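Local coordinates for hypothetical protein PurS (PDB 2DGB), which is of unproven function but is a small PurS-type alpha/beta protein that pairs its sheet with that of a second copy, at residues Q5-I10 / A76-K81; R22-V27 / V38-V43; E11-I16 / M72-L77. One frame throughout, in Å; residues are numbered along the deposited sequence.

In the fold
All three contacts are built on one antiparallel sheet in which strand 3-12 lies between strands 37-49 and 73-83. Interactions 1 and 3 follow each other along the pairing of the first and last strands, their centres about 14 Å apart, and share Ala-76 and Leu-77. Interaction 2 sets helix 19-30 against the start of strand 37-49, with its centre about 20 Å from that of interaction 1 and about 14 Å from that of interaction 3. Along the chain it is nested inside the loop that the other two close. Residues 38-43 also pair with a strand of the second subunit, so the sheet continues through the dimer.

Interaction 1 of 3, residues Q5-I10 / A76-K81; sequences QATLLI and ALEALK
A classic beta bulge interrupts the antiparallel ladder between strands 3-12 and 73-83, with Glu-78 and Ala-79 both facing Thr-7. The carbonyl oxygen of Thr-7 receives Glu-78 N at 2.8 Å, nearly head-on to the C=O (177°) though clearly bent at the hydrogen, while Ala-79 N reaches the same oxygen only weakly, at 3.5 Å. Thr-7 N in turn gives an almost straight bond to Ala-79 O. Beyond the bulge the pairing recovers one residue out of step: Gln-5 pairs with Lys-81 on one side of it and Leu-9 with Ala-76 on the other, each through two backbone bonds.

On one face, Ala-6 CB touches two leucine methyls of the partner strand, 3.8 Å from Leu-77 CD1 and equally far from Leu-80 CD1. Both leucines carry CG anti to the backbone N (chi1 -177° and 179°), which brings these methyls in beside the small alanine. On the other face the Thr-7 and Glu-78 side chains run side by side, Thr-7 CG2 being 4.0 Å from Glu-78 CB. The Glu-78 chain bends at chi2 and passes Leu-9, whose CD1 lies 3.6 Å from Glu-78 OE1. Thr-7 OG1 and Gln-5 NE2 both bond to Glu-45 OE1 on strand 37-49, a polar tie across neighbouring strands. The whole is a classic bulge in a three-stranded antiparallel sheet, with helix 53-67 packed on the face that carries Leu-77 and Leu-80.

Interaction 2 of 3, residues R22-V27 / V38-V43; sequences RAVEGV and VRVGKV
Glu-25 of helix 19-30 reaches along Val-38, at the start of strand 37-49, the two side chains sliding past each other in opposite directions. Its CB leaves the helix without pointing at the strand; with CG anti to the carbonyl carbon (chi1 -53°) and the chain extended beyond it, the later atoms are carried there. CG lies against the valine, 3.5 Å from Val-38 CG2 and 3.6 Å from Val-38 CB. The next carbon, CD, comes to 3.7 Å from Val-38 N, and OE2 takes the hydrogen of that amide, the N-to-O distance being 2.9 Å and the angle at the hydrogen 156°. OE2 uses its anti lone pair, the one turned from the other carboxylate oxygen.

This is an alpha/beta packing in which a helix, connected by a short loop to the following strand, packs on the face of that strand's start that carries Val-38 and Val-40, where the strand pairs with the second subunit; the two segments run at 132° to each other, their axes 7.5 Å apart at closest. One residue earlier, Val-24 points at the strand and crosses Val-38 at about a right angle, its CG1 3.9 Å from Val-38 CG1. A looser touch joins Val-24 CG2 to Val-40 CG2 at 4.4 Å. Leu-28 and Gln-20 of the same helix extend the cover over Val-38 and Val-40 respectively, and Leu-44 of the second subunit packs against both valines.

Interaction 3 of 3, residues E11-I16 / M72-L77; sequences ELKKGI and MEVYAL
Lys-13 lies over Val-74 and the backbone beside it. Its CG is only 3.4 Å from Val-74 CG1, tighter than usual for two carbons, and CE rests 3.3 Å from Glu-73 O. Extended beyond CG, the aliphatic part runs across the strand and delivers NZ to Pro-70 O, with which it is hydrogen-bonded. Next to it, Ile-16 and Met-72, a selenomethionine, cross at about a right angle. Ile-16 CG2 meets Met-72 CE at 3.6 Å, and Ile-16 CD1 lies 3.9 Å from Met-72 CG; a bend at chi3 (62°) folds the selenomethionine methyl back onto the isoleucine.

Behind these side chains the backbone ladder ends. Glu-11 and Val-74 form a hydrogen-bonded antiparallel pair, with Val-74 N 2.9 Å from Glu-11 O. The last bond runs from Lys-13 N to Met-72 O, also 2.9 Å, the donor standing 40° above the carbonyl plane. From here residues 13-16 make a type II beta turn, closed by Ile-16 N on Lys-13 O, with Gly-15 at positive phi; the turn brings Ile-16 back toward Met-72.

Further out, Asn-69 receives Met-72 N on OD1 and gives its own N to Glu-73 OE1, while Arg-39 NH2 bonds to Ile-16 O. The chemistry is therefore divided: backbone bonds fix the register, whereas the lysine is anchored through its ammonium to a backbone carbonyl and contributes its hydrocarbon to the packing.

Interaction 1 of 3, residues Q5-I10 / A76-K81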
ATOM      1  N   GLN A   5      -7.488  -4.110 -12.634  1.00 17.29           N
ATOM      2  CA  GLN A   5      -6.701  -4.319 -11.436  1.00 18.43           C
ATOM      3  C   GLN A   5      -6.673  -2.992 -10.703  1.00 18.22           C
ATOM      4  O   GLN A   5      -6.271  -1.968 -11.255  1.00 17.07           O
ATOM      5  CB  GLN A   5      -5.270  -4.763 -11.744  1.00 20.29           C
ATOM      6  CG  GLN A   5      -4.479  -5.059 -10.467  1.00 20.27           C
ATOM      7  CD  GLN A   5      -3.008  -5.309 -10.720  1.00 23.85           C
ATOM      8  OE1 GLN A   5      -2.641  -6.136 -11.550  1.00 25.36           O
ATOM      9  NE2 GLN A   5      -2.154  -4.596  -9.996  1.00 25.36           N
ATOM     10  N   ALA A   6      -7.127  -3.015  -9.459  1.00 18.42           N
ATOM     11  CA  ALA A   6      -7.165  -1.818  -8.640  1.00 17.96           C
ATOM     12  C   ALA A   6      -6.117  -1.917  -7.546  1.00 17.07           C
ATOM     13  O   ALA A   6      -5.933  -2.979  -6.947  1.00 16.96           O
ATOM     14  CB  ALA A   6      -8.551  -1.658  -8.022  1.00 16.97           C
ATOM     15  N   THR A   7      -5.410  -0.816  -7.318  1.00 14.71           N
ATOM     16  CA  THR A   7      -4.406  -0.755  -6.265  1.00 16.07           C
ATOM     17  C   THR A   7      -5.037   0.078  -5.151  1.00 16.97           C
ATOM     18  O   THR A   7      -5.109   1.309  -5.241  1.00 17.96           O
ATOM     19  CB  THR A   7      -3.113  -0.070  -6.737  1.00 13.10           C
ATOM     20  OG1 THR A   7      -2.553  -0.808  -7.830  1.00 15.63           O
ATOM     21  CG2 THR A   7      -2.089  -0.032  -5.599  1.00 14.20           C
ATOM     22  N   LEU A   8      -5.511  -0.605  -4.116  1.00 16.45           N
ATOM     23  CA  LEU A   8      -6.161   0.047  -2.986  1.00 16.06           C
ATOM     24  C   LEU A   8      -5.289   0.114  -1.747  1.00 16.30           C
ATOM     25  O   LEU A   8      -4.777  -0.903  -1.276  1.00 16.65           O
ATOM     26  CB  LEU A   8      -7.455  -0.683  -2.622  1.00 17.27           C
ATOM     27  CG  LEU A   8      -8.734  -0.397  -3.408  1.00 19.33           C
ATOM     28  CD1 LEU A   8      -9.687  -1.571  -3.265  1.00 19.69           C
ATOM     29  CD2 LEU A   8      -9.380   0.885  -2.902  1.00 18.38           C
ATOM     30  N   LEU A   9      -5.135   1.317  -1.214  1.00 15.72           N
ATOM     31  CA  LEU A   9      -4.359   1.504  -0.001  1.00 16.37           C
ATOM     32  C   LEU A   9      -5.362   1.646   1.143  1.00 17.51           C
ATOM     33  O   LEU A   9      -6.347   2.373   1.021  1.00 16.87           O
ATOM     34  CB  LEU A   9      -3.511   2.772  -0.097  1.00 16.23           C
ATOM     35  CG  LEU A   9      -2.515   2.860  -1.252  1.00 17.36           C
ATOM     36  CD1 LEU A   9      -1.740   4.163  -1.135  1.00 15.92           C
ATOM     37  CD2 LEU A   9      -1.562   1.666  -1.217  1.00 15.65           C
ATOM     38  N   ILE A  10      -5.128   0.929   2.238  1.00 15.02           N
ATOM     39  CA  ILE A  10      -6.003   1.019   3.401  1.00 14.93           C
ATOM     40  C   ILE A  10      -5.091   1.378   4.562  1.00 15.04           C
ATOM     41  O   ILE A  10      -4.272   0.572   5.013  1.00 12.26           O
ATOM     42  CB  ILE A  10      -6.746  -0.319   3.655  1.00 15.76           C
ATOM     43  CG1 ILE A  10      -7.675  -0.618   2.464  1.00 15.76           C
ATOM     44  CG2 ILE A  10      -7.556  -0.230   4.933  1.00 15.11           C
ATOM     45  CD1 ILE A  10      -8.431  -1.941   2.562  1.00 16.66           C
ATOM     46  N   ALA A  76      -7.853   4.513  -0.243  1.00 20.59           N
ATOM     47  CA  ALA A  76      -7.524   5.381  -1.359  1.00 20.02           C
ATOM     48  C   ALA A  76      -7.247   4.521  -2.582  1.00 20.00           C
ATOM     49  O   ALA A  76      -6.455   3.576  -2.513  1.00 17.87           O
ATOM     50  CB  ALA A  76      -6.300   6.223  -1.021  1.00 20.77           C
ATOM     51  N   LEU A  77      -7.914   4.828  -3.690  1.00 18.38           N
ATOM     52  CA  LEU A  77      -7.691   4.083  -4.923  1.00 19.73           C
ATOM     53  C   LEU A  77      -6.447   4.704  -5.547  1.00 19.92           C
ATOM     54  O   LEU A  77      -6.526   5.737  -6.213  1.00 19.57           O
ATOM     55  CB  LEU A  77      -8.895   4.224  -5.862  1.00 21.16           C
ATOM     56  CG  LEU A  77      -8.838   3.436  -7.178  1.00 22.23           C
ATOM     57  CD1 LEU A  77      -8.485   1.971  -6.907  1.00 17.96           C
ATOM     58  CD2 LEU A  77     -10.179   3.549  -7.890  1.00 20.87           C
ATOM     59  N   GLU A  78      -5.301   4.078  -5.304  1.00 17.89           N
ATOM     60  CA  GLU A  78      -4.023   4.570  -5.799  1.00 19.67           C
ATOM     61  C   GLU A  78      -3.853   4.455  -7.315  1.00 20.43           C
ATOM     62  O   GLU A  78      -3.211   5.302  -7.937  1.00 17.43           O
ATOM     63  CB  GLU A  78      -2.891   3.829  -5.090  1.00 21.07           C
ATOM     64  CG  GLU A  78      -1.494   4.311  -5.429  1.00 28.14           C
ATOM     65  CD  GLU A  78      -1.252   5.751  -5.016  1.00 33.66           C
ATOM     66  OE1 GLU A  78      -1.904   6.211  -4.050  1.00 37.03           O
ATOM     67  OE2 GLU A  78      -0.400   6.417  -5.645  1.00 35.63           O
ATOM     68  N   ALA A  79      -4.420   3.404  -7.903  1.00 19.04           N
ATOM     69  CA  ALA A  79      -4.331   3.195  -9.346  1.00 17.41           C
ATOM     70  C   ALA A  79      -5.417   2.232  -9.811  1.00 18.99           C
ATOM     71  O   ALA A  79      -5.996   1.502  -9.008  1.00 16.59           O
ATOM     72  CB  ALA A  79      -2.957   2.647  -9.716  1.00 18.25           C
ATOM     73  N   LEU A  80      -5.685   2.240 -11.114  1.00 17.48           N
ATOM     74  CA  LEU A  80      -6.692   1.370 -11.705  1.00 19.86           C
ATOM     75  C   LEU A  80      -6.373   1.208 -13.190  1.00 21.26           C
ATOM     76  O   LEU A  80      -6.257   2.191 -13.925  1.00 19.33           O
ATOM     77  CB  LEU A  80      -8.089   1.973 -11.544  1.00 19.01           C
ATOM     78  CG  LEU A  80      -9.249   1.169 -12.142  1.00 21.38           C
ATOM     79  CD1 LEU A  80      -9.469  -0.096 -11.330  1.00 20.38           C
ATOM     80  CD2 LEU A  80     -10.508   2.014 -12.157  1.00 20.54           C
ATOM     81  N   LYS A  81      -6.217  -0.034 -13.629  1.00 21.51           N
ATOM     82  CA  LYS A  81      -5.906  -0.282 -15.025  1.00 24.01           C
ATOM     83  C   LYS A  81      -6.673  -1.462 -15.577  1.00 23.39           C
ATOM     84  O   LYS A  81      -6.994  -2.405 -14.854  1.00 23.18           O
ATOM     85  CB  LYS A  81      -4.407  -0.526 -15.202  1.00 25.83           C
ATOM     86  CG  LYS A  81      -3.845  -1.587 -14.287  1.00 29.66           C
ATOM     87  CD  LYS A  81      -2.362  -1.820 -14.548  1.00 34.31           C
ATOM     88  CE  LYS A  81      -2.134  -2.439 -15.922  1.00 37.26           C
ATOM     89  NZ  LYS A  81      -0.700  -2.778 -16.168  1.00 40.27           N
TER

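Interaction 2 of 3, residues R22-V27 / V38-V43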
ATOM      1  N   ARG A  22       5.652   2.980  14.655  1.00 19.65           N
ATOM      2  CA  ARG A  22       6.548   3.530  15.660  1.00 19.20           C
ATOM      3  C   ARG A  22       7.769   2.634  15.820  1.00 18.49           C
ATOM      4  O   ARG A  22       8.888   3.126  15.970  1.00 19.03           O
ATOM      5  CB  ARG A  22       5.803   3.696  16.986  1.00 21.49           C
ATOM      6  CG  ARG A  22       4.833   4.873  16.960  1.00 23.34           C
ATOM      7  CD  ARG A  22       3.747   4.764  18.015  1.00 26.06           C
ATOM      8  NE  ARG A  22       2.894   5.953  18.036  1.00 27.73           N
ATOM      9  CZ  ARG A  22       3.103   7.019  18.803  1.00 28.94           C
ATOM     10  NH1 ARG A  22       2.271   8.053  18.742  1.00 29.85           N
ATOM     11  NH2 ARG A  22       4.129   7.048  19.648  1.00 25.86           N
ATOM     12  N   ALA A  23       7.558   1.321  15.771  1.00 16.07           N
ATOM     13  CA  ALA A  23       8.663   0.374  15.894  1.00 15.76           C
ATOM     14  C   ALA A  23       9.631   0.541  14.716  1.00 16.60           C
ATOM     15  O   ALA A  23      10.850   0.470  14.891  1.00 13.61           O
ATOM     16  CB  ALA A  23       8.130  -1.064  15.937  1.00 14.49           C
ATOM     17  N   VAL A  24       9.087   0.770  13.521  1.00 14.81           N
ATOM     18  CA  VAL A  24       9.923   0.942  12.332  1.00 16.45           C
ATOM     19  C   VAL A  24      10.764   2.223  12.413  1.00 17.90           C
ATOM     20  O   VAL A  24      11.940   2.227  12.044  1.00 16.79           O
ATOM     21  CB  VAL A  24       9.066   0.975  11.036  1.00 16.99           C
ATOM     22  CG1 VAL A  24       9.942   1.284   9.834  1.00 15.79           C
ATOM     23  CG2 VAL A  24       8.370  -0.378  10.829  1.00 15.00           C
ATOM     24  N   GLU A  25      10.161   3.311  12.889  1.00 17.98           N
ATOM     25  CA  GLU A  25      10.891   4.570  13.006  1.00 19.66           C
ATOM     26  C   GLU A  25      12.116   4.313  13.869  1.00 21.25           C
ATOM     27  O   GLU A  25      13.229   4.722  13.533  1.00 21.91           O
ATOM     28  CB  GLU A  25      10.023   5.641  13.680  1.00 20.98           C
ATOM     29  CG  GLU A  25       8.669   5.851  13.029  1.00 21.70           C
ATOM     30  CD  GLU A  25       7.759   6.746  13.851  1.00 23.95           C
ATOM     31  OE1 GLU A  25       7.961   6.839  15.080  1.00 22.40           O
ATOM     32  OE2 GLU A  25       6.828   7.340  13.273  1.00 25.05           O
ATOM     33  N   GLY A  26      11.894   3.627  14.985  1.00 20.66           N
ATOM     34  CA  GLY A  26      12.974   3.327  15.900  1.00 20.35           C
ATOM     35  C   GLY A  26      14.092   2.542  15.250  1.00 21.80           C
ATOM     36  O   GLY A  26      15.260   2.903  15.385  1.00 24.47           O
ATOM     37  N   VAL A  27      13.746   1.471  14.546  1.00 17.86           N
ATOM     38  CA  VAL A  27      14.756   0.648  13.894  1.00 18.57           C
ATOM     39  C   VAL A  27      15.477   1.393  12.774  1.00 18.76           C
ATOM     40  O   VAL A  27      16.685   1.235  12.601  1.00 17.01           O
ATOM     41  CB  VAL A  27      14.141  -0.653  13.347  1.00 20.17           C
ATOM     42  CG1 VAL A  27      15.131  -1.357  12.438  1.00 20.73           C
ATOM     43  CG2 VAL A  27      13.759  -1.557  14.511  1.00 21.16           C
ATOM     44  N   VAL A  38       6.620   7.162  10.345  1.00 17.17           N
ATOM     45  CA  VAL A  38       6.327   5.990   9.531  1.00 16.73           C
ATOM     46  C   VAL A  38       4.899   5.532   9.847  1.00 16.39           C
ATOM     47  O   VAL A  38       4.557   5.337  11.008  1.00 14.51           O
ATOM     48  CB  VAL A  38       7.288   4.823   9.853  1.00 16.54           C
ATOM     49  CG1 VAL A  38       6.951   3.616   8.986  1.00 15.86           C
ATOM     50  CG2 VAL A  38       8.734   5.256   9.629  1.00 18.09           C
ATOM     51  N   ARG A  39       4.060   5.395   8.825  1.00 16.81           N
ATOM     52  CA  ARG A  39       2.692   4.915   9.026  1.00 17.21           C
ATOM     53  C   ARG A  39       2.616   3.649   8.190  1.00 17.35           C
ATOM     54  O   ARG A  39       2.899   3.679   6.990  1.00 16.97           O
ATOM     55  CB  ARG A  39       1.657   5.932   8.535  1.00 17.97           C
ATOM     56  CG  ARG A  39       1.624   7.229   9.321  1.00 25.38           C
ATOM     57  CD  ARG A  39       1.184   7.007  10.768  1.00 29.44           C
ATOM     58  NE  ARG A  39      -0.257   6.781  10.893  1.00 30.34           N
ATOM     59  CZ  ARG A  39      -0.905   6.736  12.056  1.00 33.01           C
ATOM     60  NH1 ARG A  39      -0.238   6.896  13.194  1.00 32.39           N
ATOM     61  NH2 ARG A  39      -2.223   6.555  12.088  1.00 29.54           N
ATOM     62  N   VAL A  40       2.262   2.538   8.825  1.00 16.25           N
ATOM     63  CA  VAL A  40       2.192   1.257   8.136  1.00 16.26           C
ATOM     64  C   VAL A  40       0.761   0.871   7.822  1.00 16.27           C
ATOM     65  O   VAL A  40      -0.097   0.825   8.710  1.00 15.72           O
ATOM     66  CB  VAL A  40       2.848   0.130   8.976  1.00 17.58           C
ATOM     67  CG1 VAL A  40       2.720  -1.205   8.258  1.00 17.59           C
ATOM     68  CG2 VAL A  40       4.315   0.452   9.216  1.00 14.73           C
ATOM     69  N   GLY A  41       0.512   0.610   6.545  1.00 13.95           N
ATOM     70  CA  GLY A  41      -0.812   0.227   6.115  1.00 15.82           C
ATOM     71  C   GLY A  41      -0.731  -1.013   5.254  1.00 16.44           C
ATOM     72  O   GLY A  41       0.301  -1.688   5.197  1.00 15.88           O
ATOM     73  N   LYS A  42      -1.825  -1.322   4.579  1.00 15.64           N
ATOM     74  CA  LYS A  42      -1.856  -2.485   3.716  1.00 17.46           C
ATOM     75  C   LYS A  42      -2.211  -2.052   2.300  1.00 14.98           C
ATOM     76  O   LYS A  42      -2.946  -1.085   2.100  1.00 13.37           O
ATOM     77  CB  LYS A  42      -2.896  -3.489   4.229  1.00 20.53           C
ATOM     78  CG  LYS A  42      -4.327  -3.075   3.960  1.00 26.48           C
ATOM     79  CD  LYS A  42      -5.335  -3.930   4.733  1.00 33.06           C
ATOM     80  CE  LYS A  42      -5.383  -3.554   6.213  1.00 35.06           C
ATOM     81  NZ  LYS A  42      -6.570  -4.139   6.907  1.00 38.14           N
ATOM     82  N   VAL A  43      -1.651  -2.745   1.319  1.00 14.02           N
ATOM     83  CA  VAL A  43      -1.972  -2.456  -0.071  1.00 13.30           C
ATOM     84  C   VAL A  43      -2.615  -3.720  -0.627  1.00 13.55           C
ATOM     85  O   VAL A  43      -2.133  -4.836  -0.380  1.00 14.07           O
ATOM     86  CB  VAL A  43      -0.714  -2.082  -0.921  1.00 13.55           C
ATOM     87  CG1 VAL A  43       0.320  -3.204  -0.889  1.00 10.21           C
ATOM     88  CG2 VAL A  43      -1.136  -1.798  -2.373  1.00 14.53           C
TER

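Interaction 3 of 3, residues E11-I16 / M72-L77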
ATOM      1  N   GLU A  11      -5.216   2.611   5.031  1.00 14.49           N
ATOM      2  CA  GLU A  11      -4.358   3.077   6.101  1.00 15.11           C
ATOM      3  C   GLU A  11      -5.165   3.597   7.282  1.00 15.50           C
ATOM      4  O   GLU A  11      -6.360   3.870   7.167  1.00 14.33           O
ATOM      5  CB  GLU A  11      -3.434   4.174   5.558  1.00 15.82           C
ATOM      6  CG  GLU A  11      -2.894   3.869   4.155  1.00 17.26           C
ATOM      7  CD  GLU A  11      -1.907   4.910   3.643  1.00 18.55           C
ATOM      8  OE1 GLU A  11      -2.081   6.108   3.940  1.00 15.26           O
ATOM      9  OE2 GLU A  11      -0.959   4.526   2.928  1.00 19.78           O
ATOM     10  N   LEU A  12      -4.486   3.724   8.413  1.00 15.41           N
ATOM     11  CA  LEU A  12      -5.091   4.211   9.644  1.00 17.24           C
ATOM     12  C   LEU A  12      -5.319   5.712   9.555  1.00 17.19           C
ATOM     13  O   LEU A  12      -4.502   6.426   8.984  1.00 16.25           O
ATOM     14  CB  LEU A  12      -4.154   3.929  10.816  1.00 18.47           C
ATOM     15  CG  LEU A  12      -3.743   2.469  10.993  1.00 20.02           C
ATOM     16  CD1 LEU A  12      -2.647   2.366  12.033  1.00 19.36           C
ATOM     17  CD2 LEU A  12      -4.955   1.655  11.390  1.00 18.65           C
ATOM     18  N   LYS A  13      -6.421   6.194  10.117  1.00 18.71           N
ATOM     19  CA  LYS A  13      -6.682   7.627  10.105  1.00 20.56           C
ATOM     20  C   LYS A  13      -5.643   8.270  11.016  1.00 22.53           C
ATOM     21  O   LYS A  13      -5.137   7.624  11.941  1.00 19.19           O
ATOM     22  CB  LYS A  13      -8.085   7.930  10.630  1.00 22.19           C
ATOM     23  CG  LYS A  13      -9.200   7.550   9.670  1.00 23.86           C
ATOM     24  CD  LYS A  13     -10.562   8.012  10.179  1.00 25.52           C
ATOM     25  CE  LYS A  13     -11.680   7.590   9.234  1.00 26.31           C
ATOM     26  NZ  LYS A  13     -13.022   8.014   9.730  1.00 33.05           N
ATOM     27  N   LYS A  14      -5.305   9.527  10.754  1.00 24.28           N
ATOM     28  CA  LYS A  14      -4.325  10.192  11.598  1.00 28.16           C
ATOM     29  C   LYS A  14      -4.964  10.305  12.978  1.00 27.96           C
ATOM     30  O   LYS A  14      -6.173  10.527  13.101  1.00 28.60           O
ATOM     31  CB  LYS A  14      -3.975  11.577  11.051  1.00 30.79           C
ATOM     32  CG  LYS A  14      -5.071  12.616  11.209  1.00 35.44           C
ATOM     33  CD  LYS A  14      -4.556  14.005  10.838  1.00 38.19           C
ATOM     34  CE  LYS A  14      -5.544  15.078  11.256  1.00 39.65           C
ATOM     35  NZ  LYS A  14      -5.860  14.963  12.713  1.00 42.52           N
ATOM     36  N   GLY A  15      -4.156  10.141  14.016  1.00 27.80           N
ATOM     37  CA  GLY A  15      -4.693  10.201  15.363  1.00 27.31           C
ATOM     38  C   GLY A  15      -4.760   8.796  15.930  1.00 26.78           C
ATOM     39  O   GLY A  15      -4.682   8.603  17.142  1.00 27.69           O
ATOM     40  N   ILE A  16      -4.913   7.805  15.054  1.00 25.52           N
ATOM     41  CA  ILE A  16      -4.957   6.411  15.493  1.00 23.06           C
ATOM     42  C   ILE A  16      -3.521   5.985  15.786  1.00 23.71           C
ATOM     43  O   ILE A  16      -2.616   6.255  15.000  1.00 22.37           O
ATOM     44  CB  ILE A  16      -5.536   5.473  14.399  1.00 20.65           C
ATOM     45  CG1 ILE A  16      -6.970   5.885  14.047  1.00 19.95           C
ATOM     46  CG2 ILE A  16      -5.513   4.031  14.886  1.00 19.91           C
ATOM     47  CD1 ILE A  16      -7.961   5.796  15.208  1.00 21.23           C
HETATM   48  N   MSE A  72     -11.827   3.866  11.920  1.00 23.25           N
HETATM   49  CA  MSE A  72     -10.390   3.937  12.136  1.00 23.96           C
HETATM   50  C   MSE A  72      -9.456   3.925  10.943  1.00 22.02           C
HETATM   51  O   MSE A  72      -8.258   4.128  11.106  1.00 22.27           O
HETATM   52  CB  MSE A  72      -9.979   2.823  13.082  1.00 26.50           C
HETATM   53  CG  MSE A  72     -10.525   3.001  14.473  1.00 35.97           C
HETATM   54 SE   MSE A  72     -10.056   1.486  15.534  1.00 49.01          SE
HETATM   55  CE  MSE A  72      -8.131   1.663  15.471  1.00 41.75           C
ATOM     56  N   GLU A  73      -9.990   3.680   9.755  1.00 19.13           N
ATOM     57  CA  GLU A  73      -9.167   3.648   8.560  1.00 18.84           C
ATOM     58  C   GLU A  73      -9.788   4.466   7.442  1.00 18.80           C
ATOM     59  O   GLU A  73     -10.949   4.861   7.509  1.00 16.90           O
ATOM     60  CB  GLU A  73      -9.002   2.212   8.058  1.00 19.03           C
ATOM     61  CG  GLU A  73      -8.356   1.252   9.030  1.00 18.65           C
ATOM     62  CD  GLU A  73      -8.292  -0.151   8.473  1.00 17.13           C
ATOM     63  OE1 GLU A  73      -9.344  -0.676   8.060  1.00 15.73           O
ATOM     64  OE2 GLU A  73      -7.193  -0.728   8.442  1.00 15.31           O
ATOM     65  N   VAL A  74      -8.985   4.705   6.416  1.00 18.25           N
ATOM     66  CA  VAL A  74      -9.411   5.426   5.229  1.00 18.49           C
ATOM     67  C   VAL A  74      -8.810   4.641   4.071  1.00 20.13           C
ATOM     68  O   VAL A  74      -7.735   4.048   4.210  1.00 19.04           O
ATOM     69  CB  VAL A  74      -8.859   6.868   5.195  1.00 19.54           C
ATOM     70  CG1 VAL A  74      -9.481   7.696   6.317  1.00 21.04           C
ATOM     71  CG2 VAL A  74      -7.348   6.848   5.321  1.00 18.03           C
ATOM     72  N   TYR A  75      -9.504   4.606   2.942  1.00 19.76           N
ATOM     73  CA  TYR A  75      -8.978   3.890   1.789  1.00 21.70           C
ATOM     74  C   TYR A  75      -8.708   4.895   0.693  1.00 20.85           C
ATOM     75  O   TYR A  75      -9.257   5.998   0.698  1.00 18.14           O
ATOM     76  CB  TYR A  75      -9.975   2.830   1.296  1.00 22.40           C
ATOM     77  CG  TYR A  75     -11.280   3.387   0.761  1.00 24.30           C
ATOM     78  CD1 TYR A  75     -11.417   3.760  -0.579  1.00 26.51           C
ATOM     79  CD2 TYR A  75     -12.381   3.539   1.599  1.00 26.27           C
ATOM     80  CE1 TYR A  75     -12.628   4.270  -1.069  1.00 26.97           C
ATOM     81  CE2 TYR A  75     -13.590   4.047   1.124  1.00 28.73           C
ATOM     82  CZ  TYR A  75     -13.710   4.407  -0.204  1.00 28.94           C
ATOM     83  OH  TYR A  75     -14.927   4.883  -0.656  1.00 29.95           O
ATOM     84  N   ALA A  76      -7.853   4.513  -0.243  1.00 20.59           N
ATOM     85  CA  ALA A  76      -7.524   5.381  -1.359  1.00 20.02           C
ATOM     86  C   ALA A  76      -7.247   4.521  -2.582  1.00 20.00           C
ATOM     87  O   ALA A  76      -6.455   3.576  -2.513  1.00 17.87           O
ATOM     88  CB  ALA A  76      -6.300   6.223  -1.021  1.00 20.77           C
ATOM     89  N   LEU A  77      -7.914   4.828  -3.690  1.00 18.38           N
ATOM     90  CA  LEU A  77      -7.691   4.083  -4.923  1.00 19.73           C
ATOM     91  C   LEU A  77      -6.447   4.704  -5.547  1.00 19.92           C
ATOM     92  O   LEU A  77      -6.526   5.737  -6.213  1.00 19.57           O
ATOM     93  CB  LEU A  77      -8.895   4.224  -5.862  1.00 21.16           C
ATOM     94  CG  LEU A  77      -8.838   3.436  -7.178  1.00 22.23           C
ATOM     95  CD1 LEU A  77      -8.485   1.971  -6.907  1.00 17.96           C
ATOM     96  CD2 LEU A  77     -10.179   3.549  -7.890  1.00 20.87           C
TER